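Local coordinates for protein vaginolysin (Gardnerella vaginalis, PDB 5IMY) that probably acts as a secreted, cholesterol-binding toxin that forms pores in host membranes and lyses cells, as other cholesterol-dependent cytolysins do, at residues D399-E404 / P409-R414; S462-P465 / Q469-I472. All coordinates share one frame; numbering follows the deposited sequence.

Contact 1. Residues D399-E404 / P409-R414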
ATOM      1  N   ASP A 399     -14.385  -9.070   4.579  1.00 42.39           N
ATOM      2  CA  ASP A 399     -12.953  -8.913   4.788  1.00 41.12           C
ATOM      3  C   ASP A 399     -12.526  -7.486   4.476  1.00 43.81           C
ATOM      4  O   ASP A 399     -13.038  -6.865   3.537  1.00 43.48           O
ATOM      5  CB  ASP A 399     -12.167  -9.894   3.913  1.00 33.05           C
ATOM      6  CG  ASP A 399     -12.382 -11.337   4.320  1.00 41.27           C
ATOM      7  OD1 ASP A 399     -12.453 -11.610   5.536  1.00 41.77           O
ATOM      8  OD2 ASP A 399     -12.488 -12.200   3.423  1.00 46.21           O
ATOM      9  N   GLU A 400     -11.588  -6.974   5.267  1.00 37.39           N
ATOM     10  CA  GLU A 400     -11.009  -5.648   5.066  1.00 45.28           C
ATOM     11  C   GLU A 400      -9.519  -5.827   4.795  1.00 43.36           C
ATOM     12  O   GLU A 400      -8.740  -6.102   5.714  1.00 43.87           O
ATOM     13  CB  GLU A 400     -11.257  -4.754   6.281  1.00 44.75           C
ATOM     14  CG  GLU A 400     -12.553  -3.961   6.197  1.00 47.94           C
ATOM     15  CD  GLU A 400     -13.023  -3.454   7.547  1.00 57.46           C
ATOM     16  OE1 GLU A 400     -12.198  -3.384   8.481  1.00 62.58           O
ATOM     17  OE2 GLU A 400     -14.223  -3.128   7.672  1.00 51.66           O
ATOM     18  N   TYR A 401      -9.126  -5.680   3.533  1.00 47.29           N
ATOM     19  CA  TYR A 401      -7.722  -5.761   3.172  1.00 43.89           C
ATOM     20  C   TYR A 401      -7.027  -4.433   3.446  1.00 46.83           C
ATOM     21  O   TYR A 401      -7.650  -3.369   3.502  1.00 49.07           O
ATOM     22  CB  TYR A 401      -7.552  -6.131   1.697  1.00 46.46           C
ATOM     23  CG  TYR A 401      -7.909  -7.562   1.353  1.00 48.21           C
ATOM     24  CD1 TYR A 401      -8.447  -8.420   2.304  1.00 50.85           C
ATOM     25  CD2 TYR A 401      -7.693  -8.057   0.073  1.00 58.73           C
ATOM     26  CE1 TYR A 401      -8.769  -9.724   1.986  1.00 49.82           C
ATOM     27  CE2 TYR A 401      -8.013  -9.360  -0.253  1.00 61.09           C
ATOM     28  CZ  TYR A 401      -8.550 -10.191   0.707  1.00 56.48           C
ATOM     29  OH  TYR A 401      -8.868 -11.490   0.389  1.00 56.91           O
ATOM     30  N   GLY A 402      -5.715  -4.509   3.616  1.00 51.29           N
ATOM     31  CA  GLY A 402      -4.925  -3.322   3.863  1.00 45.42           C
ATOM     32  C   GLY A 402      -3.452  -3.629   3.748  1.00 44.95           C
ATOM     33  O   GLY A 402      -3.022  -4.780   3.883  1.00 46.88           O
ATOM     34  N   THR A 403      -2.684  -2.580   3.484  1.00 47.06           N
ATOM     35  CA  THR A 403      -1.233  -2.646   3.463  1.00 47.75           C
ATOM     36  C   THR A 403      -0.687  -1.698   4.516  1.00 48.53           C
ATOM     37  O   THR A 403      -1.170  -0.570   4.659  1.00 50.66           O
ATOM     38  CB  THR A 403      -0.667  -2.269   2.091  1.00 48.80           C
ATOM     39  OG1 THR A 403      -1.308  -1.078   1.617  1.00 57.19           O
ATOM     40  CG2 THR A 403      -0.876  -3.398   1.094  1.00 41.69           C
ATOM     41  N   GLU A 404       0.309  -2.158   5.262  1.00 45.12           N
ATOM     42  CA  GLU A 404       0.937  -1.276   6.226  1.00 46.94           C
ATOM     43  C   GLU A 404       1.657  -0.145   5.502  1.00 52.97           C
ATOM     44  O   GLU A 404       1.889  -0.187   4.290  1.00 50.71           O
ATOM     45  CB  GLU A 404       1.909  -2.045   7.123  1.00 51.42           C
ATOM     46  CG  GLU A 404       1.259  -2.650   8.363  1.00 58.58           C
ATOM     47  CD  GLU A 404       0.599  -1.605   9.246  1.00 64.01           C
ATOM     48  OE1 GLU A 404       1.139  -0.483   9.352  1.00 66.78           O
ATOM     49  OE2 GLU A 404      -0.468  -1.903   9.826  1.00 60.68           O
ATOM     50  N   PRO A 409       1.094  -6.542   3.420  1.00 44.82           N
ATOM     51  CA  PRO A 409      -0.365  -6.675   3.421  1.00 43.45           C
ATOM     52  C   PRO A 409      -0.889  -7.281   4.714  1.00 43.54           C
ATOM     53  O   PRO A 409      -0.158  -7.883   5.503  1.00 40.74           O
ATOM     54  CB  PRO A 409      -0.626  -7.609   2.236  1.00 41.36           C
ATOM     55  CG  PRO A 409       0.570  -8.499   2.225  1.00 42.06           C
ATOM     56  CD  PRO A 409       1.737  -7.660   2.705  1.00 42.95           C
ATOM     57  N   TYR A 410      -2.194  -7.103   4.918  1.00 46.61           N
ATOM     58  CA  TYR A 410      -2.901  -7.738   6.021  1.00 44.68           C
ATOM     59  C   TYR A 410      -4.380  -7.775   5.675  1.00 43.65           C
ATOM     60  O   TYR A 410      -4.846  -7.061   4.784  1.00 42.21           O
ATOM     61  CB  TYR A 410      -2.674  -7.001   7.349  1.00 44.36           C
ATOM     62  CG  TYR A 410      -3.224  -5.590   7.385  1.00 43.69           C
ATOM     63  CD1 TYR A 410      -4.578  -5.354   7.589  1.00 48.30           C
ATOM     64  CD2 TYR A 410      -2.387  -4.495   7.230  1.00 48.52           C
ATOM     65  CE1 TYR A 410      -5.083  -4.068   7.624  1.00 50.10           C
ATOM     66  CE2 TYR A 410      -2.881  -3.205   7.266  1.00 50.56           C
ATOM     67  CZ  TYR A 410      -4.231  -2.997   7.464  1.00 52.58           C
ATOM     68  OH  TYR A 410      -4.728  -1.715   7.501  1.00 60.83           O
ATOM     69  N   VAL A 411      -5.114  -8.620   6.395  1.00 40.01           N
ATOM     70  CA  VAL A 411      -6.559  -8.732   6.237  1.00 44.00           C
ATOM     71  C   VAL A 411      -7.177  -8.928   7.612  1.00 38.67           C
ATOM     72  O   VAL A 411      -6.673  -9.707   8.428  1.00 34.22           O
ATOM     73  CB  VAL A 411      -6.945  -9.880   5.274  1.00 41.79           C
ATOM     74  CG1 VAL A 411      -6.077 -11.098   5.507  1.00 42.43           C
ATOM     75  CG2 VAL A 411      -8.425 -10.248   5.418  1.00 40.48           C
ATOM     76  N   ARG A 412      -8.265  -8.207   7.870  1.00 38.92           N
ATOM     77  CA  ARG A 412      -8.993  -8.290   9.130  1.00 42.26           C
ATOM     78  C   ARG A 412     -10.456  -8.554   8.816  1.00 41.78           C
ATOM     79  O   ARG A 412     -11.102  -7.744   8.143  1.00 46.67           O
ATOM     80  CB  ARG A 412      -8.841  -6.998   9.940  1.00 39.86           C
ATOM     81  CG  ARG A 412      -9.623  -6.989  11.248  1.00 53.23           C
ATOM     82  CD  ARG A 412      -9.554  -5.637  11.946  1.00 56.16           C
ATOM     83  NE  ARG A 412      -8.298  -5.445  12.669  1.00 60.49           N
ATOM     84  CZ  ARG A 412      -7.235  -4.794  12.201  1.00 51.03           C
ATOM     85  NH1 ARG A 412      -7.248  -4.253  10.989  1.00 54.51           N
ATOM     86  NH2 ARG A 412      -6.149  -4.683  12.954  1.00 54.78           N
ATOM     87  N   SER A 413     -10.975  -9.679   9.298  1.00 45.60           N
ATOM     88  CA  SER A 413     -12.372 -10.007   9.070  1.00 41.92           C
ATOM     89  C   SER A 413     -13.267  -9.195   9.999  1.00 43.21           C
ATOM     90  O   SER A 413     -12.835  -8.687  11.038  1.00 40.72           O
ATOM     91  CB  SER A 413     -12.621 -11.500   9.284  1.00 36.10           C
ATOM     92  OG  SER A 413     -13.970 -11.840   9.025  1.00 52.10           O
ATOM     93  N   ARG A 414     -14.533  -9.082   9.610  1.00 37.40           N
ATOM     94  CA  ARG A 414     -15.510  -8.310  10.361  1.00 40.84           C
ATOM     95  C   ARG A 414     -16.804  -9.102  10.468  1.00 37.61           C
ATOM     96  O   ARG A 414     -17.032 -10.067   9.733  1.00 43.40           O
ATOM     97  CB  ARG A 414     -15.785  -6.954   9.700  1.00 43.88           C
ATOM     98  CG  ARG A 414     -14.607  -6.003   9.723  1.00 44.57           C
ATOM     99  CD  ARG A 414     -14.578  -5.187  11.001  1.00 47.44           C
ATOM    100  NE  ARG A 414     -13.415  -4.306  11.049  1.00 62.83           N
ATOM    101  CZ  ARG A 414     -13.042  -3.613  12.120  1.00 66.35           C
ATOM    102  NH1 ARG A 414     -13.735  -3.696  13.249  1.00 64.84           N
ATOM    103  NH2 ARG A 414     -11.969  -2.837  12.064  1.00 77.35           N
TER

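Contact 2. Residues S462-P465 / Q469-I472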
ATOM      1  N   SER A 462     -22.039 -16.561  -0.396  1.00 58.38           N
ATOM      2  CA  SER A 462     -20.716 -16.066  -0.047  1.00 51.50           C
ATOM      3  C   SER A 462     -20.053 -15.488  -1.289  1.00 58.44           C
ATOM      4  O   SER A 462     -20.572 -15.595  -2.404  1.00 53.18           O
ATOM      5  CB  SER A 462     -19.843 -17.179   0.543  1.00 56.98           C
ATOM      6  OG  SER A 462     -19.652 -18.220  -0.399  1.00 51.35           O
ATOM      7  N   ASP A 463     -18.889 -14.868  -1.079  1.00 60.63           N
ATOM      8  CA  ASP A 463     -18.070 -14.334  -2.161  1.00 68.25           C
ATOM      9  C   ASP A 463     -18.910 -13.614  -3.210  1.00 62.20           C
ATOM     10  O   ASP A 463     -18.661 -13.758  -4.411  1.00 67.97           O
ATOM     11  CB  ASP A 463     -17.266 -15.460  -2.819  1.00 82.50           C
ATOM     12  CG  ASP A 463     -16.020 -15.823  -2.037  1.00 72.92           C
ATOM     13  OD1 ASP A 463     -15.291 -14.899  -1.617  1.00 71.88           O
ATOM     14  OD2 ASP A 463     -15.769 -17.031  -1.843  1.00 72.02           O
ATOM     15  N   LEU A 464     -19.926 -12.815  -2.763  1.00 65.91           N
ATOM     16  CA  LEU A 464     -20.776 -12.188  -3.765  1.00 71.72           C
ATOM     17  C   LEU A 464     -20.430 -10.710  -3.916  1.00 70.98           C
ATOM     18  O   LEU A 464     -20.098 -10.043  -2.928  1.00 67.01           O
ATOM     19  CB  LEU A 464     -22.256 -12.346  -3.408  1.00 67.00           C
ATOM     20  CG  LEU A 464     -22.929 -11.476  -2.343  1.00 65.94           C
ATOM     21  CD1 LEU A 464     -24.423 -11.763  -2.358  1.00 64.11           C
ATOM     22  CD2 LEU A 464     -22.369 -11.720  -0.955  1.00 62.19           C
ATOM     23  N   PRO A 465     -20.507 -10.186  -5.140  1.00 69.86           N
ATOM     24  CA  PRO A 465     -19.958  -8.854  -5.414  1.00 67.75           C
ATOM     25  C   PRO A 465     -20.619  -7.774  -4.572  1.00 68.44           C
ATOM     26  O   PRO A 465     -21.703  -7.953  -4.013  1.00 65.29           O
ATOM     27  CB  PRO A 465     -20.251  -8.650  -6.905  1.00 71.79           C
ATOM     28  CG  PRO A 465     -21.417  -9.536  -7.182  1.00 73.91           C
ATOM     29  CD  PRO A 465     -21.226 -10.733  -6.304  1.00 72.59           C
ATOM     30  N   GLN A 469     -26.647  -1.437  -4.360  1.00 75.54           N
ATOM     31  CA  GLN A 469     -27.790  -1.765  -3.520  1.00 71.07           C
ATOM     32  C   GLN A 469     -28.079  -3.255  -3.617  1.00 66.01           C
ATOM     33  O   GLN A 469     -28.186  -3.802  -4.718  1.00 61.98           O
ATOM     34  CB  GLN A 469     -29.030  -0.965  -3.937  1.00 75.95           C
ATOM     35  CG  GLN A 469     -30.306  -1.319  -3.174  1.00 73.23           C
ATOM     36  CD  GLN A 469     -30.333  -0.739  -1.774  1.00 72.78           C
ATOM     37  OE1 GLN A 469     -30.110  -1.447  -0.789  1.00 64.05           O
ATOM     38  NE2 GLN A 469     -30.613   0.554  -1.677  1.00 69.77           N
ATOM     39  N   ARG A 470     -28.207  -3.896  -2.459  1.00 67.85           N
ATOM     40  CA  ARG A 470     -28.618  -5.289  -2.357  1.00 63.39           C
ATOM     41  C   ARG A 470     -29.687  -5.382  -1.281  1.00 56.56           C
ATOM     42  O   ARG A 470     -29.485  -4.904  -0.161  1.00 53.14           O
ATOM     43  CB  ARG A 470     -27.423  -6.193  -2.022  1.00 52.69           C
ATOM     44  CG  ARG A 470     -27.777  -7.607  -1.545  1.00 57.81           C
ATOM     45  CD  ARG A 470     -27.288  -8.677  -2.505  1.00 56.70           C
ATOM     46  NE  ARG A 470     -25.897  -8.477  -2.902  1.00 58.56           N
ATOM     47  CZ  ARG A 470     -25.320  -9.078  -3.938  1.00 59.21           C
ATOM     48  NH1 ARG A 470     -26.010  -9.925  -4.691  1.00 59.52           N
ATOM     49  NH2 ARG A 470     -24.049  -8.829  -4.222  1.00 62.23           N
ATOM     50  N   THR A 471     -30.823  -5.981  -1.624  1.00 61.58           N
ATOM     51  CA  THR A 471     -31.912  -6.171  -0.677  1.00 59.36           C
ATOM     52  C   THR A 471     -32.382  -7.616  -0.744  1.00 60.47           C
ATOM     53  O   THR A 471     -32.649  -8.138  -1.831  1.00 57.78           O
ATOM     54  CB  THR A 471     -33.080  -5.210  -0.947  1.00 64.61           C
ATOM     55  OG1 THR A 471     -34.249  -5.666  -0.255  1.00 71.62           O
ATOM     56  CG2 THR A 471     -33.378  -5.105  -2.425  1.00 65.99           C
ATOM     57  N   ILE A 472     -32.475  -8.253   0.420  1.00 67.38           N
ATOM     58  CA  ILE A 472     -32.821  -9.664   0.537  1.00 70.37           C
ATOM     59  C   ILE A 472     -34.095  -9.747   1.364  1.00 67.03           C
ATOM     60  O   ILE A 472     -34.074  -9.497   2.577  1.00 63.82           O
ATOM     61  CB  ILE A 472     -31.691 -10.480   1.179  1.00 68.81           C
ATOM     62  CG1 ILE A 472     -30.358 -10.181   0.482  1.00 61.58           C
ATOM     63  CG2 ILE A 472     -32.009 -11.972   1.117  1.00 60.73           C
ATOM     64  CD1 ILE A 472     -29.159 -10.835   1.133  1.00 58.83           C
TER

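Contact 1. Residues D399-E404 / P409-R414
Tyr410 carries CG between its backbone N and carbonyl carbon (chi1 64°). This lays the phenol ring across the facing strand, over Gly402. A bend at chi2 of Arg414 (-87°) likewise turns its guanidinium back to the extended side chain of Glu400. Gly402 CA lies against one face of the Tyr410 ring, 3.9 Å from its centroid, in a CH-pi contact. Gly402 O meets the same face nearer the rim, 3.4 Å from Tyr410 CD2. Gly402 has no side chain, which leaves room for the ring to lie flat on the backbone. The arrangement is the cross-strand packing known as aromatic rescue of glycine. The two segments are the arms of a beta hairpin. Glu400 with Arg412 and Gly402 with Tyr410 are its antiparallel hydrogen-bonded pairs. In the second pair Tyr410 N gives a bond of 2.7 Å to Gly402 O, and Gly402 N returns one of 2.9 Å to Tyr410 O. On the Tyr410 face, Arg414 NE makes a salt bridge to Glu400 OE1 at 3.0 Å. The bond is fairly straight (157° at the hydrogen). OE1 lies near the guanidinium plane, but the NE approaches from above the carboxylate plane. Glu400 OE2 has a weak bond to Trp398 NE1. On the opposite face of the sheet, Tyr401 and Val411 run side by side. Val411 CG2 meets the ring edge, 3.5 Å from Tyr401 CE1. Val411 and Arg412 also pair with a strand of a different protein, and Arg412 NH2 bonds to the backbone of that chain.

Contact 2. Residues S462-P465 / Q469-I472
Leu464 reaches toward Arg470, which comes to meet it from the opposite direction. Leu464 CB is 4.0 Å from Arg470 NH2, a loose contact. The first torsion (chi1 78°) then sends CG on toward the guanidinium, and CG comes to 3.4 Å from Arg470 NH2. The chain continues extended to CD1 (chi2 173°). This methyl ends over the centre of the flat group, 3.2 Å from Arg470 CZ, a value shorter than normal contact and doubtful in detail. CD1 is also 3.4 Å from Arg470 NH1. The methyl thus covers one face of the guanidinium. The long arginine chain bends at chi2 and chi3 on its way there. At the guanidinium edge, Pro465 O lies 2.5 Å from Arg470 NH2. The bond is weak, strongly bent at 119°, and so short that its detail is doubtful. Arg470 NH1 faces Glu485 in a long, weak ion pair, so the group has an acidic neighbour as well as an apolar cover. Leu464 also touches Leu440, and Arg470 touches Leu382. Arg470 is on strand 469-475, which pairs with strand 363-389. Leu464 follows a corner in the chain at Asp463, at the end of the four-stranded sheet. The contact thus spans the place where the chain passes from one sheet to the other, as in a beta sandwich, here the C-terminal one of the cytolysin family.

In the fold
Both contacts lie in the C-terminal beta-sandwich region, on the same side of the chain's centre. Their centres are 20 Å apart and their nearest atoms about 6 Å, so they do not touch. Contact 1 comes first along the chain and is complete before contact 2 begins. They share the four-stranded antiparallel sheet. Contact 1 joins strands 395-403 and 409-415, with 409-415 outermost in this chain. Contact 2 starts from strand 460-464 at the other edge and reaches strand 469-475 of the second sheet. One contact thus borders the interface with a different protein, while the other connects two layers of the same region.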